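Local coordinates for cytochrome C-type biogenesis protein ccmF (Thermus thermophilus, PDB 6ZMQ) that acts as a membrane-bound heme lyase of cytochrome c maturation, binding heme b and probably taking part in handing heme on to the apocytochrome, at residues Phe279-Arg284 with Glu363-Leu367; Arg501-Ser506 with Tyr643-Pro647; Pro592-Tyr596 with Met607-Arg611. All coordinates share one frame; numbering follows the deposited sequence.

Contact 1. Residues Phe279-Arg284 with Glu363-Leu367; sequences FVQQTR and EGALL. With HEM (protoporphyrin IX containing Fe), chain B.
Val-280 and Leu-366 form the apolar centre between two nearly antiparallel helices, whose short segments run at 158° with their axes 11.3 Å apart. The two side chains slide past each other in opposite directions and bring CG2 of Val-280 to 3.4 Å from CD1 of Leu-366. The same CD1 also meets the edge of the Phe-279 ring near its plane, 3.8 Å from CD2, with the two side chains crossing at about a right angle. Leu-366 divides its branches: CD1 serves the helix pair, while CD2 lies 3.3 Å from the meso carbon CHB of the heme.

Phe-279, with CG anti to the backbone N (chi1 167°), lays one ring face against the first carbon of a heme propionate, CZ standing 3.8 Å from CAA. OG1 of Thr-283 sits over the rim of the opposite face. That hydroxyl is tethered by a hydrogen bond to the carbonyl O of Phe-279, which also accepts from N of Thr-283 on the other side of the carbonyl plane.

The polar part is a salt bridge at the rim, where NE of Arg-284 is 3.2 Å from OE2 of Glu-363. Guanidinium and carboxylate planes stand 75° apart, and the pair meets through one oxygen and one nitrogen, not as a side-by-side, two-bond pair. OE1 of Glu-363 is held by the backbone N of Arg-429.

His-276, an axial ligand of the heme iron, lies on the same helix as Phe-279, and together Phe-279 and Leu-366 make part of the wall of the heme b pocket of this membrane protein.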
loop_
_atom_site.group_PDB
_atom_site.type_symbol
_atom_site.label_atom_id
_atom_site.label_comp_id
_atom_site.label_asym_id
_atom_site.label_seq_id
_atom_site.Cartn_x
_atom_site.Cartn_y
_atom_site.Cartn_z
ATOM N N PHE A 279 3.675 -10.835 16.077
ATOM C CA PHE A 279 3.466 -12.278 16.197
ATOM C C PHE A 279 4.375 -12.872 17.273
ATOM O O PHE A 279 3.910 -13.681 18.028
ATOM C CB PHE A 279 3.836 -12.909 14.870
ATOM C CG PHE A 279 3.949 -14.390 14.993
ATOM C CD1 PHE A 279 2.832 -15.160 15.189
ATOM C CD2 PHE A 279 5.174 -15.000 15.018
ATOM C CE1 PHE A 279 2.936 -16.522 15.353
ATOM C CE2 PHE A 279 5.273 -16.362 15.187
ATOM C CZ PHE A 279 4.155 -17.124 15.344
ATOM N N VAL A 280 5.631 -12.466 17.362
ATOM C CA VAL A 280 6.521 -13.083 18.376
ATOM C C VAL A 280 5.975 -12.841 19.768
ATOM O O VAL A 280 5.852 -13.782 20.499
ATOM C CB VAL A 280 7.954 -12.560 18.295
ATOM C CG1 VAL A 280 8.741 -12.939 19.517
ATOM C CG2 VAL A 280 8.626 -13.089 17.067
ATOM N N GLN A 281 5.653 -11.610 20.104
ATOM C CA GLN A 281 5.209 -11.398 21.476
ATOM C C GLN A 281 3.809 -11.972 21.675
ATOM O O GLN A 281 3.517 -12.509 22.756
ATOM C CB GLN A 281 5.310 -9.934 21.914
ATOM C CG GLN A 281 4.110 -9.113 21.787
ATOM C CD GLN A 281 4.318 -7.674 22.222
ATOM O OE1 GLN A 281 5.165 -6.978 21.684
ATOM N NE2 GLN A 281 3.517 -7.214 23.179
ATOM N N GLN A 282 3.002 -12.013 20.577
ATOM C CA GLN A 282 1.706 -12.706 20.536
ATOM C C GLN A 282 1.861 -14.164 20.920
ATOM O O GLN A 282 0.996 -14.747 21.580
ATOM C CB GLN A 282 1.056 -12.631 19.141
ATOM C CG GLN A 282 0.321 -11.356 18.725
ATOM C CD GLN A 282 -0.086 -11.395 17.259
ATOM O OE1 GLN A 282 -0.435 -12.449 16.728
ATOM N NE2 GLN A 282 0.006 -10.256 16.591
ATOM N N THR A 283 2.980 -14.758 20.526
ATOM C CA THR A 283 3.241 -16.128 20.905
ATOM C C THR A 283 4.304 -16.277 21.993
ATOM O O THR A 283 4.503 -17.400 22.473
ATOM C CB THR A 283 3.605 -16.942 19.660
ATOM O OG1 THR A 283 4.490 -16.189 18.826
ATOM C CG2 THR A 283 2.339 -17.270 18.873
ATOM N N ARG A 284 5.029 -15.214 22.390
ATOM C CA ARG A 284 6.148 -15.468 23.303
ATOM C C ARG A 284 6.417 -14.374 24.332
ATOM O O ARG A 284 7.207 -14.604 25.258
ATOM C CB ARG A 284 7.443 -15.718 22.502
ATOM C CG ARG A 284 8.509 -16.491 23.234
ATOM C CD ARG A 284 8.828 -17.765 22.499
ATOM N NE ARG A 284 9.528 -18.688 23.374
ATOM C CZ ARG A 284 9.138 -19.939 23.575
ATOM N NH1 ARG A 284 8.070 -20.410 22.945
ATOM N NH2 ARG A 284 9.824 -20.725 24.390
ATOM N N GLU A 363 12.937 -16.816 17.130
ATOM C CA GLU A 363 12.892 -15.417 17.562
ATOM C C GLU A 363 14.069 -14.616 17.019
ATOM O O GLU A 363 13.905 -13.456 16.622
ATOM C CB GLU A 363 12.901 -15.330 19.089
ATOM C CG GLU A 363 11.711 -15.927 19.771
ATOM C CD GLU A 363 12.085 -17.170 20.560
ATOM O OE1 GLU A 363 12.612 -18.117 19.936
ATOM O OE2 GLU A 363 11.837 -17.216 21.783
ATOM N N GLY A 364 15.265 -15.212 17.020
ATOM C CA GLY A 364 16.435 -14.524 16.493
ATOM C C GLY A 364 16.374 -14.336 14.990
ATOM O O GLY A 364 16.792 -13.297 14.465
ATOM N N ALA A 365 15.836 -15.334 14.283
ATOM C CA ALA A 365 15.649 -15.223 12.841
ATOM C C ALA A 365 14.584 -14.188 12.494
ATOM O O ALA A 365 14.783 -13.390 11.568
ATOM C CB ALA A 365 15.295 -16.590 12.257
ATOM N N LEU A 366 13.468 -14.156 13.244
ATOM C CA LEU A 366 12.421 -13.171 12.966
ATOM C C LEU A 366 12.874 -11.763 13.322
ATOM O O LEU A 366 12.531 -10.800 12.628
ATOM C CB LEU A 366 11.117 -13.473 13.715
ATOM C CG LEU A 366 10.135 -14.647 13.521
ATOM C CD1 LEU A 366 8.693 -14.215 13.821
ATOM C CD2 LEU A 366 10.220 -15.364 12.204
ATOM N N LEU A 367 13.668 -11.629 14.388
ATOM C CA LEU A 367 14.145 -10.320 14.813
ATOM C C LEU A 367 15.220 -9.796 13.873
ATOM O O LEU A 367 15.255 -8.593 13.588
ATOM C CB LEU A 367 14.646 -10.419 16.256
ATOM C CG LEU A 367 14.977 -9.248 17.191
ATOM C CD1 LEU A 367 16.335 -8.611 16.971
ATOM C CD2 LEU A 367 13.878 -8.202 17.045
HETATM C CHA HEM B . 3.678 -15.126 9.281
HETATM C CHB HEM B . 8.536 -15.755 9.336
HETATM C CHC HEM B . 8.994 -12.412 5.764
HETATM C CHD HEM B . 4.130 -12.213 5.465
HETATM C C1A HEM B . 4.965 -15.548 9.572
HETATM C C2A HEM B . 5.261 -16.473 10.611
HETATM C C3A HEM B . 6.612 -16.651 10.633
HETATM C C4A HEM B . 7.179 -15.848 9.626
HETATM C CMA HEM B . 7.385 -17.542 11.564
HETATM C CAA HEM B . 4.263 -17.155 11.534
HETATM C CBA HEM B . 3.565 -18.342 10.844
HETATM C CGA HEM B . 4.548 -19.430 10.490
HETATM O O1A HEM B . 4.710 -19.754 9.291
HETATM O O2A HEM B . 5.196 -20.003 11.396
HETATM C C1B HEM B . 9.047 -14.863 8.370
HETATM C C2B HEM B . 10.428 -14.603 8.209
HETATM C C3B HEM B . 10.573 -13.677 7.223
HETATM C C4B HEM B . 9.222 -13.335 6.779
HETATM C CMB HEM B . 11.546 -15.240 8.973
HETATM C CAB HEM B . 11.814 -13.091 6.702
HETATM C CBB HEM B . 12.167 -11.769 7.290
HETATM C C1C HEM B . 7.717 -12.138 5.327
HETATM C C2C HEM B . 7.398 -11.450 4.156
HETATM C C3C HEM B . 6.026 -11.411 4.096
HETATM C C4C HEM B . 5.493 -12.081 5.223
HETATM C CMC HEM B . 8.332 -10.844 3.141
HETATM C CAC HEM B . 5.255 -10.774 3.043
HETATM C CBC HEM B . 4.705 -11.593 1.938
HETATM C C1D HEM B . 3.561 -12.942 6.521
HETATM C C2D HEM B . 2.131 -12.986 6.845
HETATM C C3D HEM B . 1.988 -13.801 7.915
HETATM C C4D HEM B . 3.358 -14.263 8.234
HETATM C CMD HEM B . 1.031 -12.256 6.123
HETATM C CAD HEM B . 0.697 -14.165 8.629
HETATM C CBD HEM B . 0.628 -13.399 9.956
HETATM C CGD HEM B . -0.672 -13.560 10.710
HETATM O O1D HEM B . -0.744 -14.286 11.728
HETATM O O2D HEM B . -1.684 -12.945 10.331
HETATM N NA HEM B . 6.165 -15.171 9.001
HETATM N NB HEM B . 8.372 -14.072 7.510
HETATM N NC HEM B . 6.562 -12.542 5.941
HETATM N ND HEM B . 4.214 -13.714 7.367
HETATM FE FE HEM B . 6.294 -13.996 7.361
#

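Contact 2. Residues Arg501-Ser506 with Tyr643-Pro647. With HEM (protoporphyrin IX containing Fe), chain B.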
loop_
_atom_site.group_PDB
_atom_site.type_symbol
_atom_site.label_atom_id
_atom_site.label_comp_id
_atom_site.label_asym_id
_atom_site.label_seq_id
_atom_site.Cartn_x
_atom_site.Cartn_y
_atom_site.Cartn_z
ATOM N N ARG A 501 -5.008 -22.126 10.305
ATOM C CA ARG A 501 -5.141 -21.153 9.217
ATOM C C ARG A 501 -3.936 -20.223 9.122
ATOM O O ARG A 501 -3.543 -19.822 8.015
ATOM C CB ARG A 501 -6.421 -20.347 9.424
ATOM C CG ARG A 501 -7.619 -20.954 8.736
ATOM C CD ARG A 501 -8.926 -20.409 9.296
ATOM N NE ARG A 501 -10.024 -20.524 8.340
ATOM C CZ ARG A 501 -10.712 -21.644 8.120
ATOM N NH1 ARG A 501 -11.597 -21.695 7.139
ATOM N NH2 ARG A 501 -10.459 -22.742 8.825
ATOM N N ARG A 502 -3.330 -19.900 10.277
ATOM C CA ARG A 502 -2.162 -19.023 10.326
ATOM C C ARG A 502 -0.969 -19.637 9.604
ATOM O O ARG A 502 -0.371 -18.998 8.729
ATOM C CB ARG A 502 -1.791 -18.716 11.777
ATOM C CG ARG A 502 -2.928 -18.276 12.687
ATOM C CD ARG A 502 -2.350 -17.984 14.063
ATOM N NE ARG A 502 -1.547 -16.765 14.064
ATOM C CZ ARG A 502 -1.119 -16.152 15.162
ATOM N NH1 ARG A 502 -0.502 -14.981 15.080
ATOM N NH2 ARG A 502 -1.375 -16.681 16.353
ATOM N N ARG A 503 -0.652 -20.904 9.916
ATOM C CA ARG A 503 0.511 -21.560 9.325
ATOM C C ARG A 503 0.339 -21.816 7.828
ATOM O O ARG A 503 1.234 -21.468 7.057
ATOM C CB ARG A 503 0.810 -22.874 10.053
ATOM C CG ARG A 503 1.486 -22.757 11.429
ATOM C CD ARG A 503 2.999 -22.501 11.364
ATOM N NE ARG A 503 3.652 -22.578 12.677
ATOM C CZ ARG A 503 3.593 -21.645 13.632
ATOM N NH1 ARG A 503 4.117 -21.884 14.825
ATOM N NH2 ARG A 503 2.951 -20.504 13.425
ATOM N N VAL A 504 -0.815 -22.331 7.387
ATOM C CA VAL A 504 -0.959 -22.699 5.974
ATOM C C VAL A 504 -1.144 -21.453 5.095
ATOM O O VAL A 504 -0.555 -21.353 4.000
ATOM C CB VAL A 504 -2.086 -23.746 5.788
ATOM C CG1 VAL A 504 -3.385 -23.337 6.454
ATOM C CG2 VAL A 504 -2.309 -24.111 4.315
ATOM N N GLY A 505 -1.924 -20.466 5.573
ATOM C CA GLY A 505 -2.040 -19.205 4.854
ATOM C C GLY A 505 -0.735 -18.436 4.809
ATOM O O GLY A 505 -0.401 -17.822 3.789
ATOM N N SER A 506 0.042 -18.502 5.897
ATOM C CA SER A 506 1.357 -17.877 5.927
ATOM C C SER A 506 2.312 -18.558 4.962
ATOM O O SER A 506 3.127 -17.882 4.337
ATOM C CB SER A 506 1.926 -17.904 7.347
ATOM O OG SER A 506 2.697 -19.072 7.563
ATOM N N TYR A 643 -6.953 -16.158 3.574
ATOM C CA TYR A 643 -7.118 -17.452 4.242
ATOM C C TYR A 643 -6.708 -17.378 5.711
ATOM O O TYR A 643 -7.154 -18.204 6.519
ATOM C CB TYR A 643 -6.355 -18.564 3.500
ATOM C CG TYR A 643 -6.755 -19.983 3.908
ATOM C CD1 TYR A 643 -7.814 -20.621 3.270
ATOM C CD2 TYR A 643 -6.108 -20.668 4.943
ATOM C CE1 TYR A 643 -8.212 -21.895 3.634
ATOM C CE2 TYR A 643 -6.509 -21.943 5.317
ATOM C CZ TYR A 643 -7.556 -22.551 4.651
ATOM O OH TYR A 643 -7.963 -23.817 5.001
ATOM N N ILE A 644 -5.836 -16.427 6.076
ATOM C CA ILE A 644 -5.589 -16.177 7.503
ATOM C C ILE A 644 -6.874 -15.699 8.189
ATOM O O ILE A 644 -7.187 -16.100 9.320
ATOM C CB ILE A 644 -4.430 -15.178 7.702
ATOM C CG1 ILE A 644 -3.222 -15.550 6.826
ATOM C CG2 ILE A 644 -4.050 -15.094 9.194
ATOM C CD1 ILE A 644 -2.260 -16.544 7.438
ATOM N N LEU A 645 -7.656 -14.877 7.493
ATOM C CA LEU A 645 -9.014 -14.539 7.893
ATOM C C LEU A 645 -9.968 -15.687 7.531
ATOM O O LEU A 645 -9.569 -16.727 7.004
ATOM C CB LEU A 645 -9.421 -13.232 7.222
ATOM C CG LEU A 645 -8.352 -12.156 7.436
ATOM C CD1 LEU A 645 -8.461 -11.047 6.423
ATOM C CD2 LEU A 645 -8.415 -11.592 8.840
ATOM N N TRP A 646 -11.255 -15.505 7.819
ATOM C CA TRP A 646 -12.209 -16.553 7.463
ATOM C C TRP A 646 -12.648 -16.399 6.010
ATOM O O TRP A 646 -13.064 -15.303 5.607
ATOM C CB TRP A 646 -13.414 -16.547 8.405
ATOM C CG TRP A 646 -14.004 -17.916 8.629
ATOM C CD1 TRP A 646 -13.654 -18.806 9.605
ATOM C CD2 TRP A 646 -15.071 -18.529 7.892
ATOM N NE1 TRP A 646 -14.418 -19.943 9.506
ATOM C CE2 TRP A 646 -15.300 -19.798 8.467
ATOM C CE3 TRP A 646 -15.851 -18.133 6.800
ATOM C CZ2 TRP A 646 -16.275 -20.672 7.986
ATOM C CZ3 TRP A 646 -16.820 -19.005 6.322
ATOM C CH2 TRP A 646 -17.023 -20.258 6.916
ATOM N N PRO A 647 -12.524 -17.456 5.177
ATOM C CA PRO A 647 -12.964 -17.453 3.773
ATOM C C PRO A 647 -14.459 -17.191 3.597
ATOM O O PRO A 647 -14.822 -16.586 2.594
ATOM C CB PRO A 647 -12.627 -18.870 3.280
ATOM C CG PRO A 647 -12.283 -19.661 4.483
ATOM C CD PRO A 647 -11.813 -18.700 5.520
HETATM C CHA HEM B . 3.678 -15.126 9.281
HETATM C CHB HEM B . 8.536 -15.755 9.336
HETATM C CHC HEM B . 8.994 -12.412 5.764
HETATM C CHD HEM B . 4.130 -12.213 5.465
HETATM C C1A HEM B . 4.965 -15.548 9.572
HETATM C C2A HEM B . 5.261 -16.473 10.611
HETATM C C3A HEM B . 6.612 -16.651 10.633
HETATM C C4A HEM B . 7.179 -15.848 9.626
HETATM C CMA HEM B . 7.385 -17.542 11.564
HETATM C CAA HEM B . 4.263 -17.155 11.534
HETATM C CBA HEM B . 3.565 -18.342 10.844
HETATM C CGA HEM B . 4.548 -19.430 10.490
HETATM O O1A HEM B . 4.710 -19.754 9.291
HETATM O O2A HEM B . 5.196 -20.003 11.396
HETATM C C1B HEM B . 9.047 -14.863 8.370
HETATM C C2B HEM B . 10.428 -14.603 8.209
HETATM C C3B HEM B . 10.573 -13.677 7.223
HETATM C C4B HEM B . 9.222 -13.335 6.779
HETATM C CMB HEM B . 11.546 -15.240 8.973
HETATM C CAB HEM B . 11.814 -13.091 6.702
HETATM C CBB HEM B . 12.167 -11.769 7.290
HETATM C C1C HEM B . 7.717 -12.138 5.327
HETATM C C2C HEM B . 7.398 -11.450 4.156
HETATM C C3C HEM B . 6.026 -11.411 4.096
HETATM C C4C HEM B . 5.493 -12.081 5.223
HETATM C CMC HEM B . 8.332 -10.844 3.141
HETATM C CAC HEM B . 5.255 -10.774 3.043
HETATM C CBC HEM B . 4.705 -11.593 1.938
HETATM C C1D HEM B . 3.561 -12.942 6.521
HETATM C C2D HEM B . 2.131 -12.986 6.845
HETATM C C3D HEM B . 1.988 -13.801 7.915
HETATM C C4D HEM B . 3.358 -14.263 8.234
HETATM C CMD HEM B . 1.031 -12.256 6.123
HETATM C CAD HEM B . 0.697 -14.165 8.629
HETATM C CBD HEM B . 0.628 -13.399 9.956
HETATM C CGD HEM B . -0.672 -13.560 10.710
HETATM O O1D HEM B . -0.744 -14.286 11.728
HETATM O O2D HEM B . -1.684 -12.945 10.331
HETATM N NA HEM B . 6.165 -15.171 9.001
HETATM N NB HEM B . 8.372 -14.072 7.510
HETATM N NC HEM B . 6.562 -12.542 5.941
HETATM N ND HEM B . 4.214 -13.714 7.367
HETATM FE FE HEM B . 6.294 -13.996 7.361
#
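Arg-501 stretches across the end of helix 627-644 and lays its guanidinium flat on the indole of Trp-646, with centres 4.7 Å apart and planes inclined by only 8°. Its chain is extended from CG to NE, which carries the group past Tyr-643 to the last modelled residues. Pro-647 comes from the opposite direction and meets the guanidinium at its edge, CD lying 3.4 Å from NH1. On the way CG of Arg-501 touches CE2 of Tyr-643 at 3.7 Å; the guanidinium is nearly parallel to the phenol ring, but its distance leaves at most a weak cation-pi attraction. CE2 of Tyr-643 also takes CG1 of Val-504 at 3.6 Å, and the phenol OH is hydrogen-bonded to the carbonyl O of Leu-498.

Ile-644 points its CD1 into the backbone of helix 501-525, 3.4 Å from N of Ser-506. Gly-505 faces this methyl with no side chain of its own, which probably helps the close approach. The other branch of Ile-644, CG2, leans on a heme propionate.

The remaining side chains of the helix start turn to the heme. Arg-502, bent at chi3 (71°), brings NE and NH1 edge-on to O1D of a heme propionate in two weak hydrogen bonds, the shorter 3.4 Å from NH1. Arg-503 instead offers a face of its guanidinium to the other propionate, its NH2 being 3.1 Å from O2A of the heme. OG of Ser-506 lies 2.7 Å from O1A of that propionate.

With Arg-224 also hydrogen-bonded to the heme and His-510, an axial ligand, about a turn further along helix 501-525, this is the propionate-binding end of a bis-histidine heme b site.

Contact 3. Residues Pro592-Tyr596 with Met607-Arg611; sequences PKVIY and MDFDR
A single antiparallel beta bridge, in the beta-rich region between helices 501-525 and 627-644, ties strand 593-594 and the residues after it to strand 603-608, which belongs to a different sheet. Tyr-596 and Met-607 form the hydrogen-bonded pair: N of Tyr-596 gives to O of Met-607 at 3.1 Å, and N of Met-607 gives to O of Tyr-596 at 2.9 Å, the latter nearly straight on to the carbonyl. Beside the bridge, CE of Met-607 comes obliquely to the tyrosine ring.

Beyond it the chains diverge, and the Lys-593 side chain lies between them. Bent at chi3 (-70°) and chi4 (-65°), it curls its methylenes over Asp-608, crossing that side chain at about a right angle with CD of Lys-593 3.2 Å from OD1 of Asp-608. NZ of Lys-593 makes a long salt bridge to OD1 of Asp-610, 3.9 Å away, and stands near the Asp-608 carboxylate without pairing with it. Lys-593 also makes a cation-pi contact with Trp-251, and both aspartates have weak, long ion pairs to Arg-620. With an alanine here, the two carboxylates would probably lose a nearby compensating charge, and the place of the curled methylenes would be left unfilled.

Between lysine and bridge, Ile-595 sets CG2 3.2 Å from OD1 of Asp-608, and O of Met-607 lies 3.3 Å from CA of Ile-595 in a bent CA-H...O contact.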
loop_
_atom_site.group_PDB
_atom_site.type_symbol
_atom_site.label_atom_id
_atom_site.label_comp_id
_atom_site.label_asym_id
_atom_site.label_seq_id
_atom_site.Cartn_x
_atom_site.Cartn_y
_atom_site.Cartn_z
ATOM N N PRO A 592 -0.371 10.818 -23.520
ATOM C CA PRO A 592 -0.002 9.614 -22.773
ATOM C C PRO A 592 -0.433 8.342 -23.484
ATOM O O PRO A 592 -1.432 8.295 -24.224
ATOM C CB PRO A 592 -0.719 9.798 -21.430
ATOM C CG PRO A 592 -1.921 10.514 -21.776
ATOM C CD PRO A 592 -1.525 11.469 -22.868
ATOM N N LYS A 593 0.383 7.316 -23.291
ATOM C CA LYS A 593 0.181 6.003 -23.866
ATOM C C LYS A 593 -0.691 5.147 -22.952
ATOM O O LYS A 593 -0.770 5.372 -21.738
ATOM C CB LYS A 593 1.536 5.324 -24.063
ATOM C CG LYS A 593 2.472 6.145 -24.918
ATOM C CD LYS A 593 3.843 5.562 -25.091
ATOM C CE LYS A 593 4.625 5.629 -23.792
ATOM N NZ LYS A 593 4.897 7.028 -23.389
ATOM N N VAL A 594 -1.348 4.151 -23.553
ATOM C CA VAL A 594 -1.695 2.908 -22.863
ATOM C C VAL A 594 -1.212 1.751 -23.743
ATOM O O VAL A 594 -1.540 1.649 -24.945
ATOM C CB VAL A 594 -3.181 2.763 -22.484
ATOM C CG1 VAL A 594 -3.501 3.540 -21.217
ATOM C CG2 VAL A 594 -4.074 3.212 -23.522
ATOM N N ILE A 595 -0.380 0.920 -23.145
ATOM C CA ILE A 595 0.338 -0.170 -23.785
ATOM C C ILE A 595 -0.589 -1.356 -24.004
ATOM O O ILE A 595 -1.591 -1.531 -23.297
ATOM C CB ILE A 595 1.557 -0.514 -22.901
ATOM C CG1 ILE A 595 1.162 -0.962 -21.500
ATOM C CG2 ILE A 595 2.266 0.717 -22.522
ATOM C CD1 ILE A 595 1.191 -2.418 -21.206
ATOM N N TYR A 596 -0.275 -2.179 -24.999
ATOM C CA TYR A 596 -0.924 -3.483 -25.082
ATOM C C TYR A 596 0.109 -4.556 -24.777
ATOM O O TYR A 596 1.279 -4.433 -25.163
ATOM C CB TYR A 596 -1.617 -3.714 -26.432
ATOM C CG TYR A 596 -1.984 -5.165 -26.697
ATOM C CD1 TYR A 596 -3.044 -5.771 -26.020
ATOM C CD2 TYR A 596 -1.206 -5.957 -27.541
ATOM C CE1 TYR A 596 -3.359 -7.105 -26.230
ATOM C CE2 TYR A 596 -1.523 -7.277 -27.767
ATOM C CZ TYR A 596 -2.591 -7.855 -27.099
ATOM O OH TYR A 596 -2.906 -9.179 -27.306
ATOM N N MET A 607 4.049 -3.488 -25.522
ATOM C CA MET A 607 4.050 -2.769 -26.790
ATOM C C MET A 607 3.570 -1.339 -26.582
ATOM O O MET A 607 2.461 -1.117 -26.060
ATOM C CB MET A 607 3.186 -3.504 -27.811
ATOM C CG MET A 607 3.998 -4.386 -28.732
ATOM S SD MET A 607 3.075 -5.877 -29.080
ATOM C CE MET A 607 3.135 -6.552 -27.417
ATOM N N ASP A 608 4.400 -0.395 -27.049
ATOM C CA ASP A 608 4.418 1.031 -26.767
ATOM C C ASP A 608 4.446 1.842 -28.053
ATOM O O ASP A 608 4.981 1.399 -29.074
ATOM C CB ASP A 608 5.665 1.384 -25.941
ATOM C CG ASP A 608 5.354 2.243 -24.762
ATOM O OD1 ASP A 608 4.162 2.395 -24.488
ATOM O OD2 ASP A 608 6.293 2.742 -24.106
ATOM N N PHE A 609 3.872 3.027 -27.984
ATOM C CA PHE A 609 3.735 3.887 -29.178
ATOM C C PHE A 609 4.857 4.922 -29.294
ATOM O O PHE A 609 5.447 4.989 -30.367
ATOM C CB PHE A 609 2.359 4.522 -29.141
ATOM C CG PHE A 609 1.817 4.707 -30.521
ATOM C CD1 PHE A 609 2.610 5.265 -31.500
ATOM C CD2 PHE A 609 0.501 4.414 -30.807
ATOM C CE1 PHE A 609 2.112 5.476 -32.771
ATOM C CE2 PHE A 609 0.004 4.628 -32.078
ATOM C CZ PHE A 609 0.812 5.150 -33.059
ATOM N N ASP A 610 5.104 5.671 -28.216
ATOM C CA ASP A 610 6.141 6.728 -28.058
ATOM C C ASP A 610 5.670 8.021 -28.713
ATOM O O ASP A 610 5.246 8.892 -27.988
ATOM C CB ASP A 610 7.556 6.224 -28.294
ATOM C CG ASP A 610 8.099 5.574 -27.053
ATOM O OD1 ASP A 610 7.413 5.600 -26.064
ATOM O OD2 ASP A 610 9.200 5.074 -27.102
ATOM N N ARG A 611 6.011 8.249 -29.960
ATOM C CA ARG A 611 5.306 9.297 -30.715
ATOM C C ARG A 611 4.628 8.731 -31.951
ATOM O O ARG A 611 5.238 7.993 -32.709
ATOM C CB ARG A 611 6.275 10.388 -31.146
ATOM C CG ARG A 611 6.145 10.773 -32.611
ATOM C CD ARG A 611 6.943 12.034 -32.788
ATOM N NE ARG A 611 6.327 12.975 -31.886
ATOM C CZ ARG A 611 5.073 13.334 -31.997
ATOM N NH1 ARG A 611 4.544 14.196 -31.151
ATOM N NH2 ARG A 611 4.351 12.819 -32.962
#

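Contacts 1 and 2 lie side by side round one heme, their centres about 18 Å apart. They touch where OE1 of Gln-282 meets NH1 of Arg-502, a probable, weak hydrogen bond, and where Phe-279 packs on Arg-502 and Arg-503. Helices 266-284, 362-384, 501-525 and 627-644 thus converge on the cofactor, the first two closing contact 1 before contact 2 opens along the chain. Contact 3 falls in the beta-rich region between helices 501-525 and 627-644, about 40 Å from contact 2 and 47 Å from contact 1, centre to centre. Contact 2 pairs the ends of these two helices remote from the beta region, at the heme; their other ends lead into and out of it.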